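Local coordinates for polyketide synthase PksL (Bacillus subtilis, PDB 5E1V), which is part of a trans-AT polyketide synthase linked to bacillaene and, in this dehydratase domain, probably removes water from beta-hydroxyacyl intermediates to leave a double bond, at residues Y34-Y39 against L52-L57; E66-V72 against K90-D96; L138-Y142 against Y155-K159. All blocks are in the same frame, centred on the assembly; numbering follows the deposited sequence.

Contact 1. Residues Y34-Y39 against L52-L57; sequences YIDIIY and LQLRNL
Tyr39 lays its ring alongside Leu52 and Leu54: Leu52 lies along the CD2-CE2 side, while Leu54 meets the ring obliquely at CE1 and the hydroxyl. On the Leu52 side Tyr39 CE2 comes within 4.0 Å of Leu52 CB, and Leu52 CD1 reaches back to the same part of the ring, the two side chains running past each other in opposite directions. At Leu54, Tyr39 CE1 meets Leu54 CB at 4.1 Å. The phenol oxygen gets as far as the strand backbone, but Tyr39 OH makes no direct hydrogen bond there; a water 3.1 Å from Tyr39 OH lies between it and the carbonyl of Leu52 and may bridge the two. Phe188 meets the Tyr39 ring edge-to-face. This is the hot-dog arrangement, in which helix 34-44 is the sausage and strand 53-59 belongs to the antiparallel sheet wrapped around it, flanked by strands 104-112 and 215-225. One residue earlier on the helix, Ile38 sets CD1 against two leucine methyls: Ile38 CD1 lies 3.7 Å from Leu57 CD1 and 3.9 Å from Leu54 CD1. With CG1 of Ile38 anti to the carbonyl carbon (chi1 -64°), CD1 extends toward the strand, and the Ile38 side chain crosses that of Leu54 at roughly a right angle. Leu57 is the second residue of a G1 beta bulge, formed with Asn56 opposite Tyr220, and its CD1 also rests 3.9 Å from Tyr34 CB.

Contact 2. Residues E66-V72 against K90-D96; sequences EQDAVIV and KGIEKRD
Arg95 NH1 is shared by two carboxylates: it donates to Glu66 OE2 at 3.3 Å, near the guanidinium plane and onto the anti lone pair, and it forms a salt bridge with Glu93 OE2 at 3.4 Å. The Glu66 carboxylate is turned 73° from the guanidinium. Glu93 OE2 also accepts from a water that in turn accepts from Glu66 N, so the network closes back on the turn. Ala69 CB sits over the centre of one guanidinium face, 3.8 Å above the plane, while the bends at chi2 and chi3 fold the arginine back over it. A leucine in place of Arg95 would probably leave Glu66 and Glu93 without their shared positive mate and the turn less firmly tied to the neighbouring strand. Further along, Ile71 CD1 packs on Glu93 CG at 3.6 Å, and on the other face of the sheet Val72 CG2 touches Lys94 CE at 3.8 Å. Backbone bonds join Val70 to Lys94 in both directions, with Lys94 N to Val70 O at 2.8 Å, and Val72 pairs with Ile92 in the same way. A type II' turn, Glu66 to Ala69, leads into the open end of an antiparallel beta hairpin, strands 70-81 and 84-94.

Contact 3. Residues L138-Y142 against Y155-K159; sequences LDDVY and YMKAK
Tyr142 and Lys157 carry most of this contact, which packs helix 138-147 against the loop leading into strand 159-165, within the second of the two hot-dog-family regions of the dehydratase. The hydrogen bonds centre on the phenol oxygen. Ala158 N donates to Tyr142 OH at 2.9 Å, nearly straight at 168°, and Tyr142 OH donates to a water 2.6 Å away, lying at the ring edge in its plane, which donates on to the carbonyl of Met156. The hydroxyl is thus acceptor to one partner and donor to the other, and these two bonds of opposite sense pin the end of the ring to the loop. The CH-pi contact comes from Lys157, whose aliphatic chain runs across one face of the ring: Lys157 CG stands 3.9 Å from the ring centroid and almost on its normal. Further along, Lys157 CE settles 3.6 Å from Tyr142 CD2. The bend at chi3 (103°) brings this methylene back over the ring and sends the ammonium on toward the helix. The charged contact is looser, a long salt bridge of 3.6 Å between Lys157 NZ and Asp139 OD1, supplemented by a water that accepts from NZ and donates to the carbonyl of Asp139. Apolar packing is supplied by Leu138, next to Leu173 and Ile162 of the adjoining strands. With its CG anti to the backbone N (chi1 -160°), Leu138 places CD2 4.0 Å from Ala158 CB.

The three contacts follow one another along the chain, each closing before the next opens. Contact 1 and contact 2 reach the same sheet: strand 53-59 carries helix 34-44, and strand 104-112 lies between it and the hairpin of 70-81 and 84-94. Their centres are 24 Å apart, with nearest atoms about 8 Å apart. Contact 3 lies across the chain's centre from contact 1, also 24 Å from it between centres; the centres of contacts 2 and 3 are 28 Å apart. Two hot-dog regions in one chain, with contact 1 in the first and contact 3 in the second, are consistent with a double hot-dog dehydratase, here a monomer.

Contact 1. Residues Y34-Y39 against L52-L57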
loop_
_atom_site.group_PDB
_atom_site.type_symbol
_atom_site.label_atom_id
_atom_site.label_comp_id
_atom_site.label_asym_id
_atom_site.label_seq_id
_atom_site.Cartn_x
_atom_site.Cartn_y
_atom_site.Cartn_z
ATOM N N TYR A 34 -2.955 -3.808 2.876
ATOM C CA TYR A 34 -3.199 -5.268 2.695
ATOM C C TYR A 34 -1.944 -6.058 2.337
ATOM O O TYR A 34 -1.923 -7.313 2.490
ATOM C CB TYR A 34 -4.316 -5.478 1.625
ATOM C CG TYR A 34 -5.688 -5.211 2.120
ATOM C CD1 TYR A 34 -6.176 -5.874 3.189
ATOM C CD2 TYR A 34 -6.498 -4.272 1.505
ATOM C CE1 TYR A 34 -7.511 -5.681 3.637
ATOM C CE2 TYR A 34 -7.802 -4.042 1.905
ATOM C CZ TYR A 34 -8.343 -4.771 2.928
ATOM O OH TYR A 34 -9.607 -4.532 3.371
ATOM N N ILE A 35 -0.981 -5.432 1.675
ATOM C CA ILE A 35 0.290 -6.132 1.317
ATOM C C ILE A 35 1.009 -6.671 2.584
ATOM O O ILE A 35 1.316 -7.871 2.706
ATOM C CB ILE A 35 1.218 -5.225 0.509
ATOM C CG1 ILE A 35 0.496 -4.870 -0.824
ATOM C CG2 ILE A 35 2.510 -5.929 0.259
ATOM C CD1 ILE A 35 1.095 -3.720 -1.545
ATOM N N ASP A 36 1.172 -5.742 3.554
ATOM C CA ASP A 36 1.746 -6.129 4.853
ATOM C C ASP A 36 0.919 -7.184 5.556
ATOM O O ASP A 36 1.490 -8.228 5.960
ATOM C CB ASP A 36 2.074 -4.951 5.734
ATOM C CG ASP A 36 2.933 -5.383 6.905
ATOM O OD1 ASP A 36 4.138 -5.607 6.671
ATOM O OD2 ASP A 36 2.336 -5.576 7.976
ATOM N N ILE A 37 -0.402 -6.971 5.657
ATOM C CA ILE A 37 -1.313 -7.910 6.255
ATOM C C ILE A 37 -1.079 -9.349 5.697
ATOM O O ILE A 37 -0.809 -10.304 6.466
ATOM C CB ILE A 37 -2.766 -7.433 6.172
ATOM C CG1 ILE A 37 -3.007 -6.264 7.134
ATOM C CG2 ILE A 37 -3.722 -8.588 6.398
ATOM C CD1 ILE A 37 -4.150 -5.393 6.764
ATOM N N ILE A 38 -1.132 -9.469 4.378
ATOM C CA ILE A 38 -1.078 -10.763 3.765
ATOM C C ILE A 38 0.298 -11.451 3.923
ATOM O O ILE A 38 0.343 -12.600 4.338
ATOM C CB ILE A 38 -1.493 -10.708 2.291
ATOM C CG1 ILE A 38 -2.942 -10.282 2.196
ATOM C CG2 ILE A 38 -1.413 -12.137 1.686
ATOM C CD1 ILE A 38 -3.297 -9.860 0.786
ATOM N N TYR A 39 1.400 -10.699 3.757
ATOM C CA TYR A 39 2.737 -11.281 3.825
ATOM C C TYR A 39 3.035 -11.673 5.279
ATOM O O TYR A 39 3.747 -12.693 5.492
ATOM C CB TYR A 39 3.798 -10.322 3.278
ATOM C CG TYR A 39 4.001 -10.410 1.770
ATOM C CD1 TYR A 39 3.275 -9.647 0.881
ATOM C CD2 TYR A 39 4.886 -11.347 1.228
ATOM C CE1 TYR A 39 3.399 -9.822 -0.488
ATOM C CE2 TYR A 39 5.038 -11.448 -0.124
ATOM C CZ TYR A 39 4.275 -10.669 -0.976
ATOM O OH TYR A 39 4.461 -10.772 -2.347
ATOM N N LEU A 52 7.164 -15.767 -2.749
ATOM C CA LEU A 52 5.773 -15.562 -3.004
ATOM C C LEU A 52 5.650 -14.470 -4.080
ATOM O O LEU A 52 6.642 -13.713 -4.368
ATOM C CB LEU A 52 5.102 -15.100 -1.727
ATOM C CG LEU A 52 5.368 -15.950 -0.502
ATOM C CD1 LEU A 52 4.743 -15.359 0.762
ATOM C CD2 LEU A 52 4.833 -17.333 -0.786
ATOM N N GLN A 53 4.535 -14.510 -4.793
ATOM C CA GLN A 53 4.068 -13.374 -5.575
ATOM C C GLN A 53 2.590 -13.212 -5.274
ATOM O O GLN A 53 1.839 -14.139 -5.490
ATOM C CB GLN A 53 4.210 -13.591 -7.098
ATOM C CG GLN A 53 3.652 -12.406 -7.868
ATOM C CD GLN A 53 3.546 -12.694 -9.381
ATOM O OE1 GLN A 53 3.596 -13.833 -9.807
ATOM N NE2 GLN A 53 3.322 -11.658 -10.160
ATOM N N LEU A 54 2.203 -12.021 -4.842
ATOM C CA LEU A 54 0.820 -11.659 -4.578
ATOM C C LEU A 54 0.264 -11.230 -5.953
ATOM O O LEU A 54 0.933 -10.502 -6.698
ATOM C CB LEU A 54 0.792 -10.480 -3.629
ATOM C CG LEU A 54 -0.651 -10.024 -3.198
ATOM C CD1 LEU A 54 -1.448 -11.054 -2.421
ATOM C CD2 LEU A 54 -0.461 -8.772 -2.336
ATOM N N ARG A 55 -0.887 -11.774 -6.292
ATOM C CA ARG A 55 -1.519 -11.403 -7.554
ATOM C C ARG A 55 -2.987 -11.113 -7.486
ATOM O O ARG A 55 -3.689 -11.723 -6.711
ATOM C CB ARG A 55 -1.329 -12.516 -8.621
ATOM C CG ARG A 55 0.100 -12.855 -9.009
ATOM C CD ARG A 55 0.106 -13.995 -10.017
ATOM N NE ARG A 55 -0.080 -13.528 -11.387
ATOM C CZ ARG A 55 -0.023 -14.320 -12.459
ATOM N NH1 ARG A 55 0.203 -15.637 -12.326
ATOM N NH2 ARG A 55 -0.167 -13.794 -13.677
ATOM N N ASN A 56 -3.426 -10.191 -8.345
ATOM C CA ASN A 56 -4.830 -9.897 -8.631
ATOM C C ASN A 56 -5.598 -9.625 -7.364
ATOM O O ASN A 56 -6.544 -10.320 -7.081
ATOM C CB ASN A 56 -5.449 -11.088 -9.397
ATOM C CG ASN A 56 -4.756 -11.295 -10.751
ATOM O OD1 ASN A 56 -4.052 -10.377 -11.304
ATOM N ND2 ASN A 56 -4.841 -12.497 -11.237
ATOM N N LEU A 57 -5.068 -8.721 -6.537
ATOM C CA LEU A 57 -5.781 -8.252 -5.354
ATOM C C LEU A 57 -6.846 -7.292 -5.736
ATOM O O LEU A 57 -6.589 -6.319 -6.436
ATOM C CB LEU A 57 -4.790 -7.540 -4.347
ATOM C CG LEU A 57 -5.394 -7.303 -2.994
ATOM C CD1 LEU A 57 -4.520 -7.507 -1.723
ATOM C CD2 LEU A 57 -5.961 -5.838 -2.967
HETATM O O HOH W 1 7.337 -11.539 -3.258
#

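Contact 2. Residues E66-V72 against K90-D96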
loop_
_atom_site.group_PDB
_atom_site.type_symbol
_atom_site.label_atom_id
_atom_site.label_comp_id
_atom_site.label_asym_id
_atom_site.label_seq_id
_atom_site.Cartn_x
_atom_site.Cartn_y
_atom_site.Cartn_z
ATOM N N GLU A 66 -15.646 3.672 12.863
ATOM C CA GLU A 66 -15.796 4.912 13.612
ATOM C C GLU A 66 -16.007 4.657 15.101
ATOM O O GLU A 66 -16.431 3.562 15.544
ATOM C CB GLU A 66 -16.927 5.765 13.016
ATOM C CG GLU A 66 -18.266 5.113 13.239
ATOM C CD GLU A 66 -19.454 6.004 12.893
ATOM O OE1 GLU A 66 -19.278 7.183 12.528
ATOM O OE2 GLU A 66 -20.571 5.484 12.985
ATOM N N GLN A 67 -15.738 5.706 15.856
ATOM C CA GLN A 67 -15.950 5.731 17.277
ATOM C C GLN A 67 -15.248 4.493 17.850
ATOM O O GLN A 67 -14.050 4.285 17.540
ATOM C CB GLN A 67 -17.449 5.788 17.600
ATOM C CG GLN A 67 -18.208 7.010 17.105
ATOM C CD GLN A 67 -19.714 6.824 17.389
ATOM O OE1 GLN A 67 -20.272 5.731 17.205
ATOM N NE2 GLN A 67 -20.354 7.852 17.891
ATOM N N ASP A 68 -15.987 3.683 18.589
ATOM C CA ASP A 68 -15.488 2.464 19.230
ATOM C C ASP A 68 -15.818 1.197 18.470
ATOM O O ASP A 68 -15.649 0.120 19.014
ATOM C CB ASP A 68 -15.995 2.293 20.683
ATOM C CG ASP A 68 -17.526 2.287 20.814
ATOM O OD1 ASP A 68 -18.198 2.818 19.972
ATOM O OD2 ASP A 68 -18.053 1.823 21.832
ATOM N N ALA A 69 -16.293 1.313 17.223
ATOM C CA ALA A 69 -16.727 0.125 16.454
ATOM C C ALA A 69 -15.463 -0.708 16.104
ATOM O O ALA A 69 -14.363 -0.157 15.943
ATOM C CB ALA A 69 -17.454 0.537 15.184
ATOM N N VAL A 70 -15.596 -2.027 16.111
ATOM C CA VAL A 70 -14.415 -2.908 15.816
ATOM C C VAL A 70 -14.789 -3.705 14.593
ATOM O O VAL A 70 -15.931 -4.181 14.564
ATOM C CB VAL A 70 -14.131 -3.908 16.951
ATOM C CG1 VAL A 70 -13.049 -4.913 16.540
ATOM C CG2 VAL A 70 -13.710 -3.222 18.234
ATOM N N ILE A 71 -13.906 -3.842 13.596
ATOM C CA ILE A 71 -14.165 -4.726 12.496
ATOM C C ILE A 71 -13.297 -5.993 12.726
ATOM O O ILE A 71 -12.067 -5.955 12.772
ATOM C CB ILE A 71 -13.923 -4.105 11.085
ATOM C CG1 ILE A 71 -15.062 -3.166 10.615
ATOM C CG2 ILE A 71 -13.795 -5.230 10.026
ATOM C CD1 ILE A 71 -15.581 -2.167 11.601
ATOM N N VAL A 72 -13.970 -7.123 12.864
ATOM C CA VAL A 72 -13.278 -8.366 13.073
ATOM C C VAL A 72 -13.109 -8.973 11.692
ATOM O O VAL A 72 -14.093 -9.401 11.089
ATOM C CB VAL A 72 -14.061 -9.262 13.997
ATOM C CG1 VAL A 72 -13.319 -10.580 14.154
ATOM C CG2 VAL A 72 -14.271 -8.547 15.358
ATOM N N LYS A 90 -13.066 -11.114 4.899
ATOM C CA LYS A 90 -14.441 -10.713 5.138
ATOM C C LYS A 90 -14.556 -10.337 6.616
ATOM O O LYS A 90 -13.987 -10.987 7.482
ATOM C CB LYS A 90 -15.382 -11.856 4.764
ATOM C CG LYS A 90 -14.879 -13.200 5.173
ATOM C CD LYS A 90 -15.804 -14.321 4.678
ATOM C CE LYS A 90 -15.504 -14.744 3.266
ATOM N NZ LYS A 90 -14.914 -16.103 3.281
ATOM N N GLY A 91 -15.307 -9.286 6.891
ATOM C CA GLY A 91 -15.378 -8.781 8.194
ATOM C C GLY A 91 -16.804 -8.505 8.710
ATOM O O GLY A 91 -17.743 -8.248 7.965
ATOM N N ILE A 92 -16.892 -8.557 10.003
ATOM C CA ILE A 92 -18.106 -8.222 10.757
ATOM C C ILE A 92 -17.837 -7.075 11.724
ATOM O O ILE A 92 -16.905 -7.140 12.498
ATOM C CB ILE A 92 -18.491 -9.459 11.614
ATOM C CG1 ILE A 92 -18.684 -10.669 10.690
ATOM C CG2 ILE A 92 -19.708 -9.122 12.456
ATOM C CD1 ILE A 92 -18.831 -12.050 11.342
ATOM N N GLU A 93 -18.691 -6.069 11.729
ATOM C CA GLU A 93 -18.561 -4.973 12.652
ATOM C C GLU A 93 -19.243 -5.201 14.018
ATOM O O GLU A 93 -20.421 -5.478 14.073
ATOM C CB GLU A 93 -19.122 -3.709 12.012
ATOM C CG GLU A 93 -18.936 -2.487 12.938
ATOM C CD GLU A 93 -20.079 -1.496 12.926
ATOM O OE1 GLU A 93 -21.151 -1.824 13.453
ATOM O OE2 GLU A 93 -19.890 -0.351 12.477
ATOM N N LYS A 94 -18.487 -5.054 15.102
ATOM C CA LYS A 94 -18.961 -5.301 16.451
ATOM C C LYS A 94 -18.994 -3.974 17.148
ATOM O O LYS A 94 -18.064 -3.166 17.086
ATOM C CB LYS A 94 -18.088 -6.301 17.198
ATOM C CG LYS A 94 -18.327 -7.742 16.770
ATOM C CD LYS A 94 -17.529 -8.746 17.606
ATOM C CE LYS A 94 -17.405 -10.081 16.876
ATOM N NZ LYS A 94 -16.627 -11.080 17.660
ATOM N N ARG A 95 -20.112 -3.704 17.785
ATOM C CA ARG A 95 -20.209 -2.464 18.486
ATOM C C ARG A 95 -21.261 -2.604 19.554
ATOM O O ARG A 95 -21.819 -3.687 19.795
ATOM C CB ARG A 95 -20.590 -1.358 17.520
ATOM C CG ARG A 95 -20.027 0.014 17.875
ATOM C CD ARG A 95 -21.036 1.095 17.567
ATOM N NE ARG A 95 -21.158 1.275 16.121
ATOM C CZ ARG A 95 -20.786 2.365 15.441
ATOM N NH1 ARG A 95 -20.942 2.420 14.107
ATOM N NH2 ARG A 95 -20.267 3.393 16.070
ATOM N N ASP A 96 -21.503 -1.478 20.185
ATOM C CA ASP A 96 -22.590 -1.274 21.130
ATOM C C ASP A 96 -22.476 0.246 21.399
ATOM O O ASP A 96 -21.530 0.618 22.090
ATOM C CB ASP A 96 -22.329 -2.087 22.397
ATOM C CG ASP A 96 -22.805 -3.568 22.286
ATOM O OD1 ASP A 96 -21.984 -4.465 22.556
ATOM O OD2 ASP A 96 -23.955 -3.857 21.888
HETATM O O HOH W 2 -17.407 1.243 11.822
#

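Contact 3. Residues L138-Y142 against Y155-K159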
loop_
_atom_site.group_PDB
_atom_site.type_symbol
_atom_site.label_atom_id
_atom_site.label_comp_id
_atom_site.label_asym_id
_atom_site.label_seq_id
_atom_site.Cartn_x
_atom_site.Cartn_y
_atom_site.Cartn_z
ATOM N N LEU A 138 7.612 16.393 0.457
ATOM C CA LEU A 138 6.449 15.577 0.577
ATOM C C LEU A 138 5.373 16.212 1.474
ATOM O O LEU A 138 4.162 16.082 1.215
ATOM C CB LEU A 138 6.872 14.188 1.069
ATOM C CG LEU A 138 5.835 13.089 0.776
ATOM C CD1 LEU A 138 5.805 12.708 -0.706
ATOM C CD2 LEU A 138 6.087 11.830 1.583
ATOM N N ASP A 139 5.763 16.961 2.487
ATOM C CA ASP A 139 4.733 17.708 3.227
ATOM C C ASP A 139 3.815 18.548 2.370
ATOM O O ASP A 139 2.623 18.727 2.690
ATOM C CB ASP A 139 5.375 18.638 4.197
ATOM C CG ASP A 139 5.960 17.941 5.310
ATOM O OD1 ASP A 139 5.426 16.855 5.653
ATOM O OD2 ASP A 139 6.936 18.496 5.872
ATOM N N ASP A 140 4.359 19.102 1.296
ATOM C CA ASP A 140 3.537 19.900 0.387
ATOM C C ASP A 140 2.539 19.068 -0.385
ATOM O O ASP A 140 1.473 19.549 -0.746
ATOM C CB ASP A 140 4.430 20.687 -0.582
ATOM C CG ASP A 140 5.319 21.714 0.154
ATOM O OD1 ASP A 140 4.854 22.279 1.173
ATOM O OD2 ASP A 140 6.463 21.933 -0.275
ATOM N N VAL A 141 2.874 17.802 -0.618
ATOM C CA VAL A 141 1.981 16.903 -1.321
ATOM C C VAL A 141 0.898 16.479 -0.328
ATOM O O VAL A 141 -0.264 16.464 -0.678
ATOM C CB VAL A 141 2.752 15.706 -1.877
ATOM C CG1 VAL A 141 1.879 14.867 -2.804
ATOM C CG2 VAL A 141 3.942 16.229 -2.648
ATOM N N TYR A 142 1.290 16.174 0.911
ATOM C CA TYR A 142 0.295 15.835 1.941
ATOM C C TYR A 142 -0.606 17.067 2.182
ATOM O O TYR A 142 -1.789 16.914 2.474
ATOM C CB TYR A 142 0.951 15.437 3.249
ATOM C CG TYR A 142 1.472 13.985 3.292
ATOM C CD1 TYR A 142 0.609 12.902 3.068
ATOM C CD2 TYR A 142 2.777 13.706 3.589
ATOM C CE1 TYR A 142 1.075 11.577 3.071
ATOM C CE2 TYR A 142 3.240 12.385 3.614
ATOM C CZ TYR A 142 2.386 11.330 3.350
ATOM O OH TYR A 142 2.884 10.045 3.417
ATOM N N TYR A 155 1.890 8.850 12.524
ATOM C CA TYR A 155 2.335 7.499 12.102
ATOM C C TYR A 155 2.200 7.208 10.602
ATOM O O TYR A 155 3.095 6.539 10.001
ATOM C CB TYR A 155 1.506 6.476 12.849
ATOM C CG TYR A 155 2.118 5.160 13.149
ATOM C CD1 TYR A 155 2.696 4.933 14.391
ATOM C CD2 TYR A 155 2.103 4.099 12.213
ATOM C CE1 TYR A 155 3.174 3.707 14.741
ATOM C CE2 TYR A 155 2.595 2.862 12.556
ATOM C CZ TYR A 155 3.128 2.667 13.774
ATOM O OH TYR A 155 3.666 1.485 14.106
ATOM N N MET A 156 1.143 7.729 9.988
ATOM C CA MET A 156 0.781 7.482 8.554
ATOM C C MET A 156 1.465 8.427 7.525
ATOM O O MET A 156 1.273 8.279 6.294
ATOM C CB MET A 156 -0.748 7.553 8.377
ATOM C CG MET A 156 -1.507 6.285 8.758
ATOM S SD MET A 156 -1.877 5.224 7.309
ATOM C CE MET A 156 -0.443 5.182 6.300
ATOM N N LYS A 157 2.200 9.448 8.008
ATOM C CA LYS A 157 2.795 10.424 7.111
ATOM C C LYS A 157 4.215 10.017 6.938
ATOM O O LYS A 157 4.907 9.982 7.913
ATOM C CB LYS A 157 2.789 11.873 7.702
ATOM C CG LYS A 157 1.656 12.713 7.257
ATOM C CD LYS A 157 1.693 14.124 7.833
ATOM C CE LYS A 157 2.170 15.133 6.786
ATOM N NZ LYS A 157 2.339 16.440 7.517
ATOM N N ALA A 158 4.652 9.704 5.709
ATOM C CA ALA A 158 5.988 9.381 5.448
ATOM C C ALA A 158 6.742 10.774 5.463
ATOM O O ALA A 158 6.083 11.792 5.406
ATOM C CB ALA A 158 6.150 8.665 4.085
ATOM N N LYS A 159 8.060 10.702 5.594
ATOM C CA LYS A 159 9.026 11.778 5.488
ATOM C C LYS A 159 9.824 11.638 4.217
ATOM O O LYS A 159 10.106 10.512 3.788
ATOM C CB LYS A 159 9.997 11.675 6.647
ATOM C CG LYS A 159 9.235 11.715 7.941
ATOM C CD LYS A 159 8.898 13.137 8.345
ATOM C CE LYS A 159 9.835 13.634 9.428
ATOM N NZ LYS A 159 11.281 13.657 9.025
HETATM O O HOH W 3 1.849 18.521 5.194
HETATM O O HOH W 4 1.304 7.958 3.541
#